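Local coordinates for protein phytochromobilin synthase (Solanum lycopersicum, PDB 6KME) that binds biliverdin IX alpha and probably reduces it, with electrons from ferredoxin, to phytochromobilin, the chromophore precursor of the plant photoreceptor phytochrome, at residues T46-S51 against F76-I81; M95-F100 against N116-A121; N124-D129 against I180-S185. The protein carries 1 engineered substitution. All coordinates share one frame; numbering follows the deposited sequence.

Interaction 1. Residues T46-S51 against F76-I81; sequences THTLLS and FEAHKI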
loop_
_atom_site.group_PDB
_atom_site.type_symbol
_atom_site.label_atom_id
_atom_site.label_comp_id
_atom_site.label_asym_id
_atom_site.label_seq_id
_atom_site.Cartn_x
_atom_site.Cartn_y
_atom_site.Cartn_z
ATOM N N THR A 46 -16.516 -12.223 -6.518
ATOM C CA THR A 46 -17.751 -11.905 -7.224
ATOM C C THR A 46 -17.510 -11.011 -8.435
ATOM O O THR A 46 -18.435 -10.802 -9.223
ATOM C CB THR A 46 -18.780 -11.246 -6.287
ATOM O OG1 THR A 46 -18.305 -9.966 -5.844
ATOM C CG2 THR A 46 -19.052 -12.134 -5.071
ATOM N N HIS A 47 -16.286 -10.496 -8.602
ATOM C CA HIS A 47 -15.900 -9.660 -9.727
ATOM C C HIS A 47 -15.007 -10.380 -10.724
ATOM O O HIS A 47 -14.902 -9.933 -11.870
ATOM C CB HIS A 47 -15.167 -8.396 -9.234
ATOM C CG HIS A 47 -16.051 -7.433 -8.501
ATOM N ND1 HIS A 47 -16.551 -6.288 -9.085
ATOM C CD2 HIS A 47 -16.529 -7.447 -7.233
ATOM C CE1 HIS A 47 -17.299 -5.639 -8.209
ATOM N NE2 HIS A 47 -17.307 -6.324 -7.079
ATOM N N THR A 48 -14.361 -11.465 -10.314
ATOM C CA THR A 48 -13.457 -12.236 -11.158
ATOM C C THR A 48 -13.270 -13.582 -10.468
ATOM O O THR A 48 -14.021 -13.931 -9.554
ATOM C CB THR A 48 -12.141 -11.473 -11.392
ATOM O OG1 THR A 48 -11.339 -12.169 -12.358
ATOM C CG2 THR A 48 -11.343 -11.309 -10.083
ATOM N N LEU A 49 -12.279 -14.351 -10.901
ATOM C CA LEU A 49 -11.925 -15.595 -10.233
ATOM C C LEU A 49 -10.453 -15.540 -9.865
ATOM O O LEU A 49 -9.592 -15.480 -10.747
ATOM C CB LEU A 49 -12.220 -16.811 -11.114
ATOM C CG LEU A 49 -11.862 -18.150 -10.459
ATOM C CD1 LEU A 49 -12.542 -18.288 -9.098
ATOM C CD2 LEU A 49 -12.225 -19.311 -11.366
ATOM N N LEU A 50 -10.167 -15.560 -8.567
ATOM C CA LEU A 50 -8.787 -15.585 -8.120
ATOM C C LEU A 50 -8.183 -16.963 -8.345
ATOM O O LEU A 50 -8.859 -17.997 -8.258
ATOM C CB LEU A 50 -8.694 -15.197 -6.644
ATOM C CG LEU A 50 -9.022 -13.757 -6.258
ATOM C CD1 LEU A 50 -9.174 -13.629 -4.739
ATOM C CD2 LEU A 50 -7.923 -12.809 -6.737
ATOM N N SER A 51 -6.896 -16.971 -8.663
ATOM C CA SER A 51 -6.153 -18.213 -8.725
ATOM C C SER A 51 -4.965 -18.126 -7.771
ATOM O O SER A 51 -4.517 -17.023 -7.435
ATOM C CB SER A 51 -5.678 -18.515 -10.157
ATOM O OG SER A 51 -4.890 -17.465 -10.680
ATOM N N PHE A 76 -2.509 -14.392 -4.340
ATOM C CA PHE A 76 -3.410 -14.783 -5.415
ATOM C C PHE A 76 -3.094 -13.937 -6.638
ATOM O O PHE A 76 -2.385 -12.928 -6.558
ATOM C CB PHE A 76 -4.878 -14.605 -5.009
ATOM C CG PHE A 76 -5.260 -15.364 -3.776
ATOM C CD1 PHE A 76 -5.657 -16.690 -3.858
ATOM C CD2 PHE A 76 -5.210 -14.754 -2.531
ATOM C CE1 PHE A 76 -6.008 -17.388 -2.718
ATOM C CE2 PHE A 76 -5.556 -15.455 -1.393
ATOM C CZ PHE A 76 -5.945 -16.761 -1.481
ATOM N N GLU A 77 -3.629 -14.361 -7.777
ATOM C CA GLU A 77 -3.650 -13.527 -8.965
ATOM C C GLU A 77 -5.000 -13.687 -9.646
ATOM O O GLU A 77 -5.829 -14.514 -9.243
ATOM C CB GLU A 77 -2.489 -13.851 -9.922
ATOM C CG GLU A 77 -2.276 -15.314 -10.241
ATOM C CD GLU A 77 -0.962 -15.543 -10.976
ATOM O OE1 GLU A 77 0.109 -15.555 -10.323
ATOM O OE2 GLU A 77 -1.001 -15.675 -12.216
ATOM N N ALA A 78 -5.224 -12.854 -10.665
ATOM C CA ALA A 78 -6.459 -12.863 -11.446
ATOM C C ALA A 78 -6.131 -12.298 -12.821
ATOM O O ALA A 78 -4.993 -11.891 -13.082
ATOM C CB ALA A 78 -7.572 -12.072 -10.742
ATOM N N HIS A 79 -7.132 -12.260 -13.706
ATOM C CA HIS A 79 -6.850 -11.870 -15.085
ATOM C C HIS A 79 -6.210 -10.486 -15.168
ATOM O O HIS A 79 -5.297 -10.268 -15.974
ATOM C CB HIS A 79 -8.109 -11.895 -15.946
ATOM C CG HIS A 79 -7.843 -11.530 -17.371
ATOM N ND1 HIS A 79 -7.249 -12.399 -18.264
ATOM C CD2 HIS A 79 -8.047 -10.375 -18.050
ATOM C CE1 HIS A 79 -7.117 -11.803 -19.436
ATOM N NE2 HIS A 79 -7.601 -10.578 -19.336
ATOM N N LYS A 80 -6.692 -9.533 -14.374
ATOM C CA LYS A 80 -6.138 -8.180 -14.389
ATOM C C LYS A 80 -5.189 -7.896 -13.233
ATOM O O LYS A 80 -4.575 -6.823 -13.212
ATOM C CB LYS A 80 -7.271 -7.139 -14.377
ATOM C CG LYS A 80 -8.249 -7.295 -15.560
ATOM C CD LYS A 80 -9.400 -6.297 -15.472
ATOM C CE LYS A 80 -10.435 -6.526 -16.595
ATOM N NZ LYS A 80 -11.546 -5.540 -16.424
ATOM N N ILE A 81 -5.044 -8.820 -12.283
ATOM C CA ILE A 81 -4.286 -8.594 -11.054
ATOM C C ILE A 81 -3.014 -9.425 -11.129
ATOM O O ILE A 81 -3.066 -10.662 -11.132
ATOM C CB ILE A 81 -5.111 -8.949 -9.813
ATOM C CG1 ILE A 81 -6.415 -8.147 -9.819
ATOM C CG2 ILE A 81 -4.314 -8.685 -8.520
ATOM C CD1 ILE A 81 -7.401 -8.596 -8.780
HETATM O O HOH W 1 -8.991 -14.390 -13.196
#
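Ser51 and Glu77 form an antiparallel hydrogen-bonded pair where the chain, leaving helix 34-47, enters strand 51-63, one of the two outermost strands of the seven-stranded sheet, beside strand 69-77. Two backbone bonds clamp the pair: Ser51 N to Glu77 O, 2.7 Å and nearly straight at 172°, and Glu77 N to Ser51 O, 2.8 Å. The tight apolar part lies next to it. With CG anti to the carbonyl carbon (chi1 -68°), Leu50 directs its CD2 branch to within 3.9 Å of CB of Phe76 and 4.1 Å of CB of Ala78. The Leu50 and Phe76 side chains cross at about a right angle, and Leu41 of helix 34-47 touches both, so that the helix packs on this end of the sheet. Packing becomes sparser toward Thr48, whose methyl CG2 meets CB of Ala78 at 3.9 Å; the Thr48 side chain also touches Met209 of helix 188-211. Here, at the protein surface, His79 turns its imidazole away and a water takes over from direct bonding. It donates to Leu49 O at 2.7 Å, accepts from His79 N at 2.9 Å and holds Thr48 OG1 only weakly, at 3.3 Å.

Interaction 2. Residues M95-F100 against N116-A121; sequences MQVLDF and NFFTTA. With BLA (biliverdine IX alpha), chain B.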
loop_
_atom_site.group_PDB
_atom_site.type_symbol
_atom_site.label_atom_id
_atom_site.label_comp_id
_atom_site.label_asym_id
_atom_site.label_seq_id
_atom_site.Cartn_x
_atom_site.Cartn_y
_atom_site.Cartn_z
ATOM N N MET A 95 -0.148 -6.630 19.562
ATOM C CA MET A 95 0.187 -6.183 18.220
ATOM C C MET A 95 -0.676 -6.901 17.193
ATOM O O MET A 95 -0.783 -8.131 17.202
ATOM C CB MET A 95 1.660 -6.432 17.916
ATOM C CG MET A 95 2.037 -6.003 16.495
ATOM S SD MET A 95 3.806 -6.111 16.126
ATOM C CE MET A 95 4.000 -7.874 15.910
ATOM N N GLN A 96 -1.293 -6.125 16.305
ATOM C CA GLN A 96 -2.012 -6.652 15.152
ATOM C C GLN A 96 -1.602 -5.838 13.931
ATOM O O GLN A 96 -1.641 -4.603 13.968
ATOM C CB GLN A 96 -3.532 -6.577 15.351
ATOM C CG GLN A 96 -4.018 -7.157 16.670
ATOM C CD GLN A 96 -4.186 -8.661 16.609
ATOM O OE1 GLN A 96 -4.382 -9.229 15.535
ATOM N NE2 GLN A 96 -4.107 -9.318 17.764
ATOM N N VAL A 97 -1.201 -6.520 12.865
ATOM C CA VAL A 97 -0.720 -5.858 11.659
ATOM C C VAL A 97 -1.429 -6.448 10.445
ATOM O O VAL A 97 -1.615 -7.667 10.356
ATOM C CB VAL A 97 0.808 -5.993 11.498
ATOM C CG1 VAL A 97 1.246 -5.295 10.226
ATOM C CG2 VAL A 97 1.549 -5.426 12.725
ATOM N N LEU A 98 -1.817 -5.576 9.514
ATOM C CA LEU A 98 -2.298 -5.967 8.196
ATOM C C LEU A 98 -1.525 -5.195 7.134
ATOM O O LEU A 98 -1.447 -3.963 7.189
ATOM C CB LEU A 98 -3.811 -5.706 8.041
ATOM C CG LEU A 98 -4.382 -6.045 6.644
ATOM C CD1 LEU A 98 -4.352 -7.552 6.400
ATOM C CD2 LEU A 98 -5.811 -5.502 6.464
ATOM N N ASP A 99 -0.941 -5.918 6.180
ATOM C CA ASP A 99 -0.459 -5.350 4.921
ATOM C C ASP A 99 -1.154 -6.119 3.807
ATOM O O ASP A 99 -0.830 -7.285 3.561
ATOM C CB ASP A 99 1.064 -5.447 4.776
ATOM C CG ASP A 99 1.595 -4.736 3.497
ATOM O OD1 ASP A 99 0.829 -4.586 2.518
ATOM O OD2 ASP A 99 2.779 -4.320 3.478
ATOM N N PHE A 100 -2.083 -5.447 3.131
ATOM C CA PHE A 100 -2.914 -6.011 2.077
ATOM C C PHE A 100 -2.784 -5.102 0.862
ATOM O O PHE A 100 -2.993 -3.891 0.977
ATOM C CB PHE A 100 -4.371 -6.099 2.565
ATOM C CG PHE A 100 -5.307 -6.731 1.587
ATOM C CD1 PHE A 100 -5.909 -5.973 0.595
ATOM C CD2 PHE A 100 -5.594 -8.088 1.666
ATOM C CE1 PHE A 100 -6.785 -6.570 -0.317
ATOM C CE2 PHE A 100 -6.450 -8.687 0.755
ATOM C CZ PHE A 100 -7.044 -7.924 -0.232
ATOM N N ASN A 116 -2.416 -0.645 5.008
ATOM C CA ASN A 116 -1.300 -0.890 5.924
ATOM C C ASN A 116 -1.730 -0.430 7.314
ATOM O O ASN A 116 -1.716 0.770 7.622
ATOM C CB ASN A 116 -0.036 -0.171 5.463
ATOM C CG ASN A 116 0.659 -0.895 4.335
ATOM O OD1 ASN A 116 0.268 -0.776 3.176
ATOM N ND2 ASN A 116 1.682 -1.665 4.667
ATOM N N PHE A 117 -2.124 -1.384 8.154
ATOM C CA PHE A 117 -2.654 -1.090 9.483
ATOM C C PHE A 117 -1.671 -1.594 10.528
ATOM O O PHE A 117 -1.401 -2.798 10.591
ATOM C CB PHE A 117 -4.007 -1.762 9.699
ATOM C CG PHE A 117 -5.064 -1.402 8.683
ATOM C CD1 PHE A 117 -4.906 -0.333 7.808
ATOM C CD2 PHE A 117 -6.236 -2.131 8.636
ATOM C CE1 PHE A 117 -5.896 -0.014 6.885
ATOM C CE2 PHE A 117 -7.240 -1.814 7.710
ATOM C CZ PHE A 117 -7.061 -0.751 6.844
ATOM N N PHE A 118 -1.151 -0.693 11.355
ATOM C CA PHE A 118 -0.288 -1.096 12.457
ATOM C C PHE A 118 -0.972 -0.766 13.782
ATOM O O PHE A 118 -1.129 0.411 14.137
ATOM C CB PHE A 118 1.087 -0.441 12.377
ATOM C CG PHE A 118 1.965 -0.812 13.531
ATOM C CD1 PHE A 118 2.556 -2.073 13.591
ATOM C CD2 PHE A 118 2.147 0.059 14.588
ATOM C CE1 PHE A 118 3.349 -2.433 14.682
ATOM C CE2 PHE A 118 2.936 -0.294 15.675
ATOM C CZ PHE A 118 3.540 -1.542 15.715
ATOM N N THR A 119 -1.329 -1.807 14.533
ATOM C CA THR A 119 -2.125 -1.670 15.742
ATOM C C THR A 119 -1.404 -2.278 16.939
ATOM O O THR A 119 -0.768 -3.331 16.832
ATOM C CB THR A 119 -3.501 -2.328 15.533
ATOM O OG1 THR A 119 -4.189 -1.640 14.473
ATOM C CG2 THR A 119 -4.334 -2.282 16.794
ATOM N N THR A 120 -1.480 -1.592 18.068
ATOM C CA THR A 120 -1.046 -2.102 19.359
ATOM C C THR A 120 -2.232 -2.044 20.315
ATOM O O THR A 120 -3.346 -1.685 19.924
ATOM C CB THR A 120 0.108 -1.280 19.913
ATOM O OG1 THR A 120 -0.402 0.018 20.235
ATOM C CG2 THR A 120 1.224 -1.165 18.885
ATOM N N ALA A 121 -1.968 -2.340 21.592
ATOM C CA ALA A 121 -3.048 -2.368 22.573
ATOM C C ALA A 121 -3.802 -1.047 22.615
ATOM O O ALA A 121 -5.011 -1.027 22.875
ATOM C CB ALA A 121 -2.499 -2.711 23.962
HETATM C CHA BLA B . 4.352 4.450 10.583
HETATM N NA BLA B . 3.580 3.945 8.160
HETATM C C1A BLA B . 3.963 4.845 9.168
HETATM C C2A BLA B . 3.931 6.189 8.589
HETATM C C3A BLA B . 3.516 6.048 7.192
HETATM C C4A BLA B . 3.307 4.649 6.951
HETATM C CMA BLA B . 3.300 7.133 6.134
HETATM C CAA BLA B . 4.324 7.458 9.398
HETATM C CBA BLA B . 5.824 7.575 9.432
HETATM C CGA BLA B . 6.345 8.402 8.200
HETATM O O1A BLA B . 5.788 9.457 8.121
HETATM O O2A BLA B . 7.197 7.838 7.578
HETATM C CHB BLA B . 2.838 3.956 5.665
HETATM N NB BLA B . 4.033 5.108 3.889
HETATM C C1B BLA B . 3.234 4.029 4.333
HETATM C C2B BLA B . 2.663 3.457 2.965
HETATM C C3B BLA B . 3.341 4.026 1.894
HETATM C C4B BLA B . 4.284 5.077 2.484
HETATM C CMB BLA B . 1.721 2.267 2.979
HETATM O OB BLA B . 5.143 5.777 1.972
HETATM C CAB BLA B . 3.376 3.967 0.386
HETATM C CBB BLA B . 4.110 4.497 -0.620
HETATM N NC BLA B . 3.562 -0.593 9.151
HETATM C C1C BLA B . 3.109 -1.452 8.123
HETATM C C2C BLA B . 3.501 -2.868 8.568
HETATM C C3C BLA B . 4.140 -2.752 9.803
HETATM C C4C BLA B . 4.196 -1.262 10.216
HETATM C CMC BLA B . 3.154 -4.047 7.652
HETATM O OC BLA B . 2.546 -0.941 7.168
HETATM C CAC BLA B . 4.691 -3.876 10.606
HETATM C CBC BLA B . 5.266 -5.055 10.281
HETATM C CHD BLA B . 4.686 -0.536 11.268
HETATM N ND BLA B . 4.356 1.930 10.544
HETATM C C1D BLA B . 4.744 0.976 11.391
HETATM C C2D BLA B . 5.324 1.541 12.675
HETATM C C3D BLA B . 5.259 2.918 12.567
HETATM C C4D BLA B . 4.631 3.231 11.178
HETATM C CMD BLA B . 5.831 0.612 13.763
HETATM C CAD BLA B . 5.677 4.054 13.509
HETATM C CBD BLA B . 7.179 4.219 13.637
HETATM C CGD BLA B . 7.910 4.777 12.338
HETATM O O1D BLA B . 8.871 4.089 12.041
HETATM O O2D BLA B . 7.394 5.785 11.873
HETATM O O HOH W 2 0.297 -2.413 1.097
#
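Val97 and Phe118 face each other as a non-hydrogen-bonded pair, the valine presenting its two methyls to different partners. CG2 meets the phenyl ring obliquely, 3.6 Å from Phe118 CD1, whereas CG1, anti to the backbone N (chi1 180°), reaches methyl CMC of biliverdin at 3.4 Å. The Phe118 ring is itself laid against the pigment: its CD1 is 3.5 Å from the methine carbon CHD, and methyl CMD sits over one face, offset toward the rim. Met95 adds a Met-aromatic contact, SD lying 5.3 Å from the centroid of the Phe118 ring and 72° off its normal. The backbones carrying these groups are the two arms of an antiparallel beta hairpin, strands 96-104 and 112-119, in the middle of the sheet, and one of its faces lines the bilin pocket. On that face Asp99 and Asn116 lie side by side with carboxylate and amide planes 63° apart. Asn116 ND2 donates to the lactam oxygen OC of biliverdin at 2.7 Å. A water bridges the pair by donating to Asp99 OD1 at 2.7 Å and to Asn116 OD1 at 2.6 Å; Arg85 forms a salt bridge with Asp99 OD1, and Arg235 bonds to Asn116 OD1. On the reverse face Leu98 and Phe117 run alongside each other, Leu98 CD2 lying 4.0 Å from Phe117 CD2, under cover of helices 34-47 and 188-211.

Interaction 3. Residues N124-D129 against I180-S185; sequences NIIVLD and IWTRFS. With BLA (biliverdine IX alpha), chain B.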
loop_
_atom_site.group_PDB
_atom_site.type_symbol
_atom_site.label_atom_id
_atom_site.label_comp_id
_atom_site.label_asym_id
_atom_site.label_seq_id
_atom_site.Cartn_x
_atom_site.Cartn_y
_atom_site.Cartn_z
ATOM N N ASN A 124 -3.149 3.067 16.899
ATOM C CA ASN A 124 -3.351 2.627 15.526
ATOM C C ASN A 124 -2.703 3.632 14.591
ATOM O O ASN A 124 -2.920 4.837 14.740
ATOM C CB ASN A 124 -4.838 2.490 15.202
ATOM C CG ASN A 124 -5.531 1.502 16.105
ATOM O OD1 ASN A 124 -5.686 0.331 15.763
ATOM N ND2 ASN A 124 -5.931 1.961 17.275
ATOM N N ILE A 125 -1.894 3.134 13.650
ATOM C CA ILE A 125 -1.205 3.951 12.651
ATOM C C ILE A 125 -1.568 3.345 11.301
ATOM O O ILE A 125 -1.225 2.185 11.021
ATOM C CB ILE A 125 0.317 3.988 12.859
ATOM C CG1 ILE A 125 0.662 4.470 14.269
ATOM C CG2 ILE A 125 0.983 4.859 11.803
ATOM C CD1 ILE A 125 2.160 4.473 14.603
ATOM N N ILE A 126 -2.286 4.111 10.478
ATOM C CA ILE A 126 -3.127 3.570 9.412
ATOM C C ILE A 126 -2.857 4.314 8.108
ATOM O O ILE A 126 -2.922 5.550 8.068
ATOM C CB ILE A 126 -4.623 3.693 9.768
ATOM C CG1 ILE A 126 -4.936 3.068 11.136
ATOM C CG2 ILE A 126 -5.502 3.118 8.657
ATOM C CD1 ILE A 126 -4.787 1.550 11.176
ATOM N N VAL A 127 -2.592 3.566 7.035
ATOM C CA VAL A 127 -2.678 4.089 5.673
ATOM C C VAL A 127 -3.627 3.196 4.874
ATOM O O VAL A 127 -3.451 1.970 4.819
ATOM C CB VAL A 127 -1.296 4.191 4.992
ATOM C CG1 VAL A 127 -1.459 4.584 3.513
ATOM C CG2 VAL A 127 -0.401 5.199 5.698
ATOM N N LEU A 128 -4.645 3.815 4.269
ATOM C CA LEU A 128 -5.607 3.134 3.408
ATOM C C LEU A 128 -5.795 3.987 2.160
ATOM O O LEU A 128 -6.169 5.161 2.272
ATOM C CB LEU A 128 -6.943 2.934 4.141
ATOM C CG LEU A 128 -8.121 2.360 3.330
ATOM C CD1 LEU A 128 -7.784 0.949 2.830
ATOM C CD2 LEU A 128 -9.381 2.359 4.185
ATOM N N ASP A 129 -5.539 3.416 0.975
ATOM C CA ASP A 129 -5.558 4.254 -0.217
ATOM C C ASP A 129 -5.699 3.421 -1.481
ATOM O O ASP A 129 -5.442 2.211 -1.501
ATOM C CB ASP A 129 -4.290 5.104 -0.313
ATOM C CG ASP A 129 -4.408 6.247 -1.316
ATOM O OD1 ASP A 129 -5.542 6.707 -1.613
ATOM O OD2 ASP A 129 -3.350 6.695 -1.809
ATOM N N ILE A 180 -6.525 7.817 3.230
ATOM C CA ILE A 180 -6.754 7.860 4.665
ATOM C C ILE A 180 -5.405 7.611 5.329
ATOM O O ILE A 180 -4.887 6.489 5.309
ATOM C CB ILE A 180 -7.799 6.830 5.108
ATOM C CG1 ILE A 180 -9.161 7.174 4.507
ATOM C CG2 ILE A 180 -7.861 6.757 6.645
ATOM C CD1 ILE A 180 -10.180 6.069 4.672
ATOM N N TRP A 181 -4.825 8.670 5.885
ATOM C CA TRP A 181 -3.608 8.593 6.689
ATOM C C TRP A 181 -4.029 9.096 8.060
ATOM O O TRP A 181 -4.472 10.243 8.186
ATOM C CB TRP A 181 -2.474 9.421 6.070
ATOM C CG TRP A 181 -1.488 10.007 7.074
ATOM C CD1 TRP A 181 -1.193 11.334 7.270
ATOM C CD2 TRP A 181 -0.686 9.274 8.013
ATOM N NE1 TRP A 181 -0.246 11.468 8.272
ATOM C CE2 TRP A 181 0.082 10.218 8.739
ATOM C CE3 TRP A 181 -0.529 7.908 8.298
ATOM C CZ2 TRP A 181 0.977 9.838 9.748
ATOM C CZ3 TRP A 181 0.361 7.531 9.296
ATOM C CH2 TRP A 181 1.103 8.496 10.012
ATOM N N THR A 182 -3.982 8.218 9.065
ATOM C CA THR A 182 -4.592 8.548 10.344
ATOM C C THR A 182 -3.878 7.809 11.467
ATOM O O THR A 182 -3.251 6.764 11.261
ATOM C CB THR A 182 -6.114 8.240 10.343
ATOM O OG1 THR A 182 -6.742 8.803 11.502
ATOM C CG2 THR A 182 -6.418 6.727 10.296
ATOM N N ARG A 183 -3.957 8.403 12.652
ATOM C CA ARG A 183 -3.550 7.805 13.912
ATOM C C ARG A 183 -4.722 7.930 14.872
ATOM O O ARG A 183 -5.359 8.987 14.934
ATOM C CB ARG A 183 -2.316 8.528 14.519
ATOM C CG ARG A 183 -1.073 8.623 13.624
ATOM C CD ARG A 183 -0.004 9.524 14.302
ATOM N NE ARG A 183 1.204 9.730 13.487
ATOM C CZ ARG A 183 2.316 9.006 13.577
ATOM N NH1 ARG A 183 2.399 7.999 14.445
ATOM N NH2 ARG A 183 3.353 9.283 12.799
ATOM N N PHE A 184 -5.014 6.869 15.623
ATOM C CA PHE A 184 -6.086 6.979 16.604
ATOM C C PHE A 184 -5.902 5.925 17.683
ATOM O O PHE A 184 -5.262 4.893 17.459
ATOM C CB PHE A 184 -7.477 6.861 15.954
ATOM C CG PHE A 184 -7.701 5.586 15.178
ATOM C CD1 PHE A 184 -8.082 4.417 15.823
ATOM C CD2 PHE A 184 -7.570 5.571 13.789
ATOM C CE1 PHE A 184 -8.315 3.233 15.087
ATOM C CE2 PHE A 184 -7.794 4.402 13.058
ATOM C CZ PHE A 184 -8.163 3.235 13.708
ATOM N N SER A 185 -6.448 6.219 18.861
ATOM C CA SER A 185 -6.460 5.283 19.973
ATOM C C SER A 185 -7.520 4.211 19.769
ATOM O O SER A 185 -8.583 4.458 19.193
ATOM C CB SER A 185 -6.719 6.014 21.286
ATOM O OG SER A 185 -5.572 6.760 21.661
HETATM C CHA BLA B . 4.352 4.450 10.583
HETATM N NA BLA B . 3.580 3.945 8.160
HETATM C C1A BLA B . 3.963 4.845 9.168
HETATM C C2A BLA B . 3.931 6.189 8.589
HETATM C C3A BLA B . 3.516 6.048 7.192
HETATM C C4A BLA B . 3.307 4.649 6.951
HETATM C CMA BLA B . 3.300 7.133 6.134
HETATM C CAA BLA B . 4.324 7.458 9.398
HETATM C CBA BLA B . 5.824 7.575 9.432
HETATM C CGA BLA B . 6.345 8.402 8.200
HETATM O O1A BLA B . 5.788 9.457 8.121
HETATM O O2A BLA B . 7.197 7.838 7.578
HETATM C CHB BLA B . 2.838 3.956 5.665
HETATM N NB BLA B . 4.033 5.108 3.889
HETATM C C1B BLA B . 3.234 4.029 4.333
HETATM C C2B BLA B . 2.663 3.457 2.965
HETATM C C3B BLA B . 3.341 4.026 1.894
HETATM C C4B BLA B . 4.284 5.077 2.484
HETATM C CMB BLA B . 1.721 2.267 2.979
HETATM O OB BLA B . 5.143 5.777 1.972
HETATM C CAB BLA B . 3.376 3.967 0.386
HETATM C CBB BLA B . 4.110 4.497 -0.620
HETATM N NC BLA B . 3.562 -0.593 9.151
HETATM C C1C BLA B . 3.109 -1.452 8.123
HETATM C C2C BLA B . 3.501 -2.868 8.568
HETATM C C3C BLA B . 4.140 -2.752 9.803
HETATM C C4C BLA B . 4.196 -1.262 10.216
HETATM C CMC BLA B . 3.154 -4.047 7.652
HETATM O OC BLA B . 2.546 -0.941 7.168
HETATM C CAC BLA B . 4.691 -3.876 10.606
HETATM C CBC BLA B . 5.266 -5.055 10.281
HETATM C CHD BLA B . 4.686 -0.536 11.268
HETATM N ND BLA B . 4.356 1.930 10.544
HETATM C C1D BLA B . 4.744 0.976 11.391
HETATM C C2D BLA B . 5.324 1.541 12.675
HETATM C C3D BLA B . 5.259 2.918 12.567
HETATM C C4D BLA B . 4.631 3.231 11.178
HETATM C CMD BLA B . 5.831 0.612 13.763
HETATM C CAD BLA B . 5.677 4.054 13.509
HETATM C CBD BLA B . 7.179 4.219 13.637
HETATM C CGD BLA B . 7.910 4.777 12.338
HETATM O O1D BLA B . 8.871 4.089 12.041
HETATM O O2D BLA B . 7.394 5.785 11.873
#
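The carbonyl oxygen of Phe184 is gripped twice by Asn124: weakly by the backbone N at 2.8 Å, and by side-chain ND2 at 3.0 Å in a bond of 164° at the hydrogen. That oxygen lies in the amide plane of Asn124, although ND2 approaches from above the carbonyl plane of Phe184. Asn124 OD1 in turn accepts bonds from Thr119 OG1 and His191 NE2, which help fix the rotation of the amide. Phe184 CG occupies the position between backbone N and carbonyl carbon (chi1 57°), which folds its ring back over Asn124: CB of Asn124 sits above the ring, 3.7 Å from the centroid in a CH-pi contact, and the amide plane is only 18° from the ring plane. Ile126 CG1 meets the same ring at Phe184 CE2, 3.7 Å away, on the side of the sheet covered by helix 188-211.

The other face is turned to biliverdin. Ile125 CG2 touches the edge of the Trp181 indole, 3.7 Å from CZ3, while Trp181 CH2 lies 3.4 Å from CAA of a propionate arm and the pigment methyl CMA sits over one face of the ring. Trp181 NE1 is anchored by the carbonyl of Gly165. Val127 CG2 packs 3.5 Å from methine carbon CHB, and Ile125 CD1 is 3.5 Å from Arg183 NH1, the two side chains lying alongside. An antiparallel strand pair with one face against helices and the other lining the bilin pocket is characteristic of the alpha/beta/alpha sandwich of ferredoxin-dependent bilin reductases.

All three contacts belong to the same antiparallel sheet. Interaction 1 is a surface contact at one outermost strand, its centre about 25 Å from that of interaction 2 and 27 Å from that of interaction 3, and it relies on one bonded pair, a little apolar packing and a water. Interactions 2 and 3 are buried and touch: strands 112-119 and 123-131 are neighbours, joined by the Asn116 N to Val127 O bond and by packing of Phe117 on Ile126. Both line the biliverdin pocket, but with different chemistry. Interaction 2 combines hydrophobic contacts with a hydrogen bond to the pigment, whereas interaction 3, reaching the opposite outer strand, offers mainly aliphatic and indole surfaces, with the Arg183 guanidinium beside a propionate arm.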